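Local structure of xyloglucan-specific endo-beta-1,4-glucanase BoGH9A (Bacteroides ovatus, 6DHT) at residues L269-R280 with E341-S352. The protein cleaves internal beta-1,4-glucosidic linkages in the xyloglucan backbone, releasing xyloglucan oligosaccharides for use by this gut bacterium. Residues are numbered along the deposited sequence; the frame is centred on the assembly and turned at random.
Sequences LDFAAVMAQSSR and EFFWAASELYFS. With CA (calcium ion), chain C; EDO (1,2-ethanediol), chain I.
Leu-269 packs on Phe-342 where two near-parallel helices of the (alpha/alpha)6 barrel of glycoside hydrolase family 9 meet; the axes of the two segments approach to 7.8 Å at 25°. Alanines permit this closeness: CA of Ala-273 lies 3.9 Å from CA of Ala-345. Leu-269 sets CD1 over the centre of the Phe-342 ring, 3.6 Å from its CD2, while its CD2 methyl reaches CB of Ala-345. With CG anti to the backbone N (chi1 177°), Trp-344 lays its indole along the neighbouring helix, and CB of Ala-273 presses on one face, 3.3 Å from CD2 of Trp-344. Glu-348 is a knob among Ala-273, Ala-276, Gln-277 and Arg-280. Within its own helix, OE2 of Glu-348 accepts from NE1 of Trp-344, one turn back, at 3.0 Å. Beyond, Glu-341 binds a calcium ion through both carboxylate oxygens, together with Asp-335, His-337, Asp-340 and Gly-376. A leucine in place of Arg-280 would probably leave the buried carboxylate of Glu-348 without its countercharge. Guanidinium and carboxylate are nearly coplanar, 9° apart, and NH1 and NH2 of Arg-280 both grip OE1 of Glu-348 at 2.8 Å, NH2 meeting its syn lone pair and NH1 coming nearly along its C-O axis.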
loop_
_atom_site.group_PDB
_atom_site.type_symbol
_atom_site.label_atom_id
_atom_site.label_comp_id
_atom_site.label_asym_id
_atom_site.label_seq_id
_atom_site.Cartn_x
_atom_site.Cartn_y
_atom_site.Cartn_z
ATOM N N LEU A 269 0.755 19.298 4.359
ATOM C CA LEU A 269 -0.631 18.831 4.343
ATOM C C LEU A 269 -0.772 17.326 4.624
ATOM O O LEU A 269 -1.662 16.925 5.365
ATOM C CB LEU A 269 -1.307 19.199 3.036
ATOM C CG LEU A 269 -1.537 20.706 2.892
ATOM C CD1 LEU A 269 -1.938 21.026 1.497
ATOM C CD2 LEU A 269 -2.596 21.174 3.867
ATOM N N ASP A 270 0.089 16.502 4.032
ATOM C CA ASP A 270 0.012 15.060 4.313
ATOM C C ASP A 270 0.366 14.808 5.786
ATOM O O ASP A 270 -0.246 13.977 6.457
ATOM C CB ASP A 270 0.947 14.293 3.413
ATOM C CG ASP A 270 0.472 14.253 1.976
ATOM O OD1 ASP A 270 -0.743 14.402 1.745
ATOM O OD2 ASP A 270 1.310 14.093 1.050
ATOM N N PHE A 271 1.318 15.576 6.330
ATOM C CA PHE A 271 1.600 15.563 7.758
ATOM C C PHE A 271 0.351 15.969 8.575
ATOM O O PHE A 271 -0.023 15.308 9.550
ATOM C CB PHE A 271 2.777 16.533 8.044
ATOM C CG PHE A 271 3.132 16.700 9.493
ATOM C CD1 PHE A 271 2.386 17.537 10.277
ATOM C CD2 PHE A 271 4.234 16.084 10.052
ATOM C CE1 PHE A 271 2.703 17.753 11.606
ATOM C CE2 PHE A 271 4.566 16.277 11.383
ATOM C CZ PHE A 271 3.802 17.128 12.172
ATOM N N ALA A 272 -0.293 17.064 8.177
ATOM C CA ALA A 272 -1.454 17.553 8.909
ATOM C C ALA A 272 -2.575 16.522 8.897
ATOM O O ALA A 272 -3.169 16.240 9.924
ATOM C CB ALA A 272 -1.921 18.867 8.330
ATOM N N ALA A 273 -2.828 15.942 7.731
ATOM C CA ALA A 273 -3.925 14.983 7.587
ATOM C C ALA A 273 -3.674 13.760 8.452
ATOM O O ALA A 273 -4.541 13.325 9.191
ATOM C CB ALA A 273 -4.080 14.589 6.147
ATOM N N VAL A 274 -2.482 13.177 8.336
ATOM C CA VAL A 274 -2.201 11.950 9.062
ATOM C C VAL A 274 -2.077 12.187 10.557
ATOM O O VAL A 274 -2.430 11.340 11.355
ATOM C CB VAL A 274 -0.986 11.215 8.458
ATOM C CG1 VAL A 274 0.328 11.792 8.913
ATOM C CG2 VAL A 274 -1.042 9.724 8.767
ATOM N N MET A 275 -1.620 13.370 10.946
ATOM C CA MET A 275 -1.526 13.664 12.370
ATOM C C MET A 275 -2.920 13.904 12.985
ATOM O O MET A 275 -3.201 13.404 14.061
ATOM C CB MET A 275 -0.563 14.842 12.608
ATOM C CG MET A 275 0.888 14.458 12.368
ATOM S SD MET A 275 1.438 13.266 13.570
ATOM C CE MET A 275 3.026 12.827 12.875
ATOM N N ALA A 276 -3.774 14.600 12.252
ATOM C CA ALA A 276 -5.160 14.777 12.687
ATOM C C ALA A 276 -5.882 13.411 12.780
ATOM O O ALA A 276 -6.576 13.124 13.765
ATOM C CB ALA A 276 -5.875 15.708 11.745
ATOM N N GLN A 277 -5.723 12.580 11.746
ATOM C CA GLN A 277 -6.247 11.220 11.764
ATOM C C GLN A 277 -5.718 10.455 12.978
ATOM O O GLN A 277 -6.468 9.853 13.732
ATOM C CB GLN A 277 -5.808 10.513 10.476
ATOM C CG GLN A 277 -6.428 9.137 10.203
ATOM C CD GLN A 277 -5.719 8.403 9.085
ATOM O OE1 GLN A 277 -4.496 8.298 9.071
ATOM N NE2 GLN A 277 -6.484 7.911 8.141
ATOM N N SER A 278 -4.388 10.439 13.123
ATOM C CA SER A 278 -3.751 9.695 14.207
ATOM C C SER A 278 -4.195 10.162 15.600
ATOM O O SER A 278 -4.267 9.360 16.531
ATOM C CB SER A 278 -2.228 9.766 14.084
ATOM O OG SER A 278 -1.822 9.220 12.829
ATOM N N SER A 279 -4.448 11.461 15.738
ATOM C CA SER A 279 -4.895 12.009 17.011
ATOM C C SER A 279 -6.122 11.248 17.503
ATOM O O SER A 279 -6.203 10.882 18.675
ATOM C CB SER A 279 -5.216 13.490 16.862
ATOM O OG SER A 279 -5.546 14.014 18.134
ATOM N N ARG A 280 -7.071 10.985 16.606
ATOM C CA ARG A 280 -8.280 10.261 16.985
ATOM C C ARG A 280 -7.983 8.810 17.322
ATOM O O ARG A 280 -8.496 8.250 18.292
ATOM C CB ARG A 280 -9.318 10.295 15.857
ATOM C CG ARG A 280 -9.716 11.665 15.403
ATOM C CD ARG A 280 -10.936 11.630 14.470
ATOM N NE ARG A 280 -10.795 10.754 13.308
ATOM C CZ ARG A 280 -10.271 11.120 12.136
ATOM N NH1 ARG A 280 -9.824 12.351 11.967
ATOM N NH2 ARG A 280 -10.183 10.241 11.140
ATOM N N GLU A 341 -4.614 17.270 -1.283
ATOM C CA GLU A 341 -3.999 17.236 0.033
ATOM C C GLU A 341 -4.725 18.235 0.963
ATOM O O GLU A 341 -4.930 17.959 2.138
ATOM C CB GLU A 341 -2.488 17.528 -0.057
ATOM C CG GLU A 341 -1.637 16.395 -0.685
ATOM C CD GLU A 341 -1.646 16.370 -2.202
ATOM O OE1 GLU A 341 -2.249 17.266 -2.835
ATOM O OE2 GLU A 341 -1.047 15.435 -2.790
ATOM N N PHE A 342 -5.096 19.404 0.438
ATOM C CA PHE A 342 -5.912 20.333 1.217
ATOM C C PHE A 342 -7.246 19.665 1.597
ATOM O O PHE A 342 -7.681 19.740 2.745
ATOM C CB PHE A 342 -6.154 21.641 0.438
ATOM C CG PHE A 342 -5.088 22.697 0.650
ATOM C CD1 PHE A 342 -4.956 23.314 1.874
ATOM C CD2 PHE A 342 -4.241 23.051 -0.372
ATOM C CE1 PHE A 342 -3.998 24.283 2.083
ATOM C CE2 PHE A 342 -3.272 24.035 -0.173
ATOM C CZ PHE A 342 -3.158 24.639 1.067
ATOM N N PHE A 343 -7.849 18.950 0.647
ATOM C CA PHE A 343 -9.130 18.288 0.923
ATOM C C PHE A 343 -8.994 17.242 2.008
ATOM O O PHE A 343 -9.785 17.184 2.953
ATOM C CB PHE A 343 -9.695 17.647 -0.333
ATOM C CG PHE A 343 -10.940 16.855 -0.095
ATOM C CD1 PHE A 343 -12.119 17.509 0.181
ATOM C CD2 PHE A 343 -10.949 15.467 -0.165
ATOM C CE1 PHE A 343 -13.278 16.813 0.392
ATOM C CE2 PHE A 343 -12.109 14.767 0.048
ATOM C CZ PHE A 343 -13.282 15.437 0.325
ATOM N N TRP A 344 -7.979 16.396 1.874
ATOM C CA TRP A 344 -7.773 15.333 2.857
ATOM C C TRP A 344 -7.455 15.923 4.242
ATOM O O TRP A 344 -8.089 15.568 5.246
ATOM C CB TRP A 344 -6.699 14.329 2.370
ATOM C CG TRP A 344 -6.402 13.268 3.371
ATOM C CD1 TRP A 344 -7.276 12.682 4.230
ATOM C CD2 TRP A 344 -5.115 12.703 3.664
ATOM N NE1 TRP A 344 -6.626 11.784 5.051
ATOM C CE2 TRP A 344 -5.301 11.759 4.702
ATOM C CE3 TRP A 344 -3.835 12.876 3.129
ATOM C CZ2 TRP A 344 -4.248 11.027 5.246
ATOM C CZ3 TRP A 344 -2.784 12.131 3.670
ATOM C CH2 TRP A 344 -3.008 11.217 4.714
ATOM N N ALA A 345 -6.513 16.861 4.297
ATOM C CA ALA A 345 -6.182 17.490 5.564
ATOM C C ALA A 345 -7.345 18.232 6.231
ATOM O O ALA A 345 -7.567 18.076 7.410
ATOM C CB ALA A 345 -4.996 18.450 5.398
ATOM N N ALA A 346 -8.063 19.037 5.454
ATOM C CA ALA A 346 -9.177 19.795 6.023
ATOM C C ALA A 346 -10.232 18.819 6.520
ATOM O O ALA A 346 -10.816 19.035 7.583
ATOM C CB ALA A 346 -9.739 20.736 4.991
ATOM N N SER A 347 -10.480 17.745 5.759
ATOM C CA SER A 347 -11.466 16.733 6.183
ATOM C C SER A 347 -11.070 16.091 7.513
ATOM O O SER A 347 -11.868 16.032 8.445
ATOM C CB SER A 347 -11.665 15.665 5.111
ATOM O OG SER A 347 -12.255 16.214 3.957
ATOM N N GLU A 348 -9.815 15.655 7.633
ATOM C CA GLU A 348 -9.368 15.064 8.872
ATOM C C GLU A 348 -9.460 16.056 10.023
ATOM O O GLU A 348 -9.811 15.674 11.115
ATOM C CB GLU A 348 -7.933 14.528 8.729
ATOM C CG GLU A 348 -7.754 13.393 7.734
ATOM C CD GLU A 348 -8.336 12.051 8.216
ATOM O OE1 GLU A 348 -8.940 11.956 9.324
ATOM O OE2 GLU A 348 -8.182 11.062 7.456
ATOM N N LEU A 349 -9.050 17.301 9.778
ATOM C CA LEU A 349 -9.106 18.299 10.838
ATOM C C LEU A 349 -10.540 18.598 11.255
ATOM O O LEU A 349 -10.815 18.755 12.430
ATOM C CB LEU A 349 -8.360 19.570 10.427
ATOM C CG LEU A 349 -6.842 19.408 10.634
ATOM C CD1 LEU A 349 -6.044 20.398 9.811
ATOM C CD2 LEU A 349 -6.453 19.466 12.115
ATOM N N TYR A 350 -11.451 18.625 10.294
ATOM C CA TYR A 350 -12.865 18.757 10.631
ATOM C C TYR A 350 -13.339 17.609 11.527
ATOM O O TYR A 350 -14.038 17.831 12.527
ATOM C CB TYR A 350 -13.719 18.816 9.377
ATOM C CG TYR A 350 -15.223 18.920 9.617
ATOM C CD1 TYR A 350 -15.746 19.855 10.510
ATOM C CD2 TYR A 350 -16.117 18.111 8.930
ATOM C CE1 TYR A 350 -17.119 19.966 10.717
ATOM C CE2 TYR A 350 -17.481 18.232 9.116
ATOM C CZ TYR A 350 -17.977 19.156 10.016
ATOM O OH TYR A 350 -19.340 19.271 10.207
ATOM N N PHE A 351 -12.996 16.371 11.184
ATOM C CA PHE A 351 -13.478 15.248 11.987
ATOM C C PHE A 351 -12.802 15.155 13.348
ATOM O O PHE A 351 -13.419 14.725 14.318
ATOM C CB PHE A 351 -13.387 13.930 11.200
ATOM C CG PHE A 351 -14.348 13.888 10.037
ATOM C CD1 PHE A 351 -15.714 14.092 10.246
ATOM C CD2 PHE A 351 -13.901 13.690 8.751
ATOM C CE1 PHE A 351 -16.589 14.099 9.193
ATOM C CE2 PHE A 351 -14.779 13.690 7.686
ATOM C CZ PHE A 351 -16.130 13.887 7.907
ATOM N N SER A 352 -11.567 15.626 13.454
ATOM C CA SER A 352 -10.891 15.618 14.746
ATOM C C SER A 352 -11.236 16.801 15.671
ATOM O O SER A 352 -11.146 16.650 16.879
ATOM C CB SER A 352 -9.387 15.579 14.561
ATOM O OG SER A 352 -9.025 14.382 13.866
HETATM CA CA CA C . -1.882 16.138 -5.042
HETATM C C1 EDO I . -10.564 5.166 16.589
HETATM O O1 EDO I . -10.802 6.582 16.508
HETATM C C2 EDO I . -11.608 4.471 15.728
HETATM O O2 EDO I . -11.829 5.237 14.534
HETATM O O HOH W 1 0.631 13.988 -1.465
HETATM O O HOH W 2 -9.350 8.934 8.093
HETATM O O HOH W 3 -1.919 15.956 -7.499
#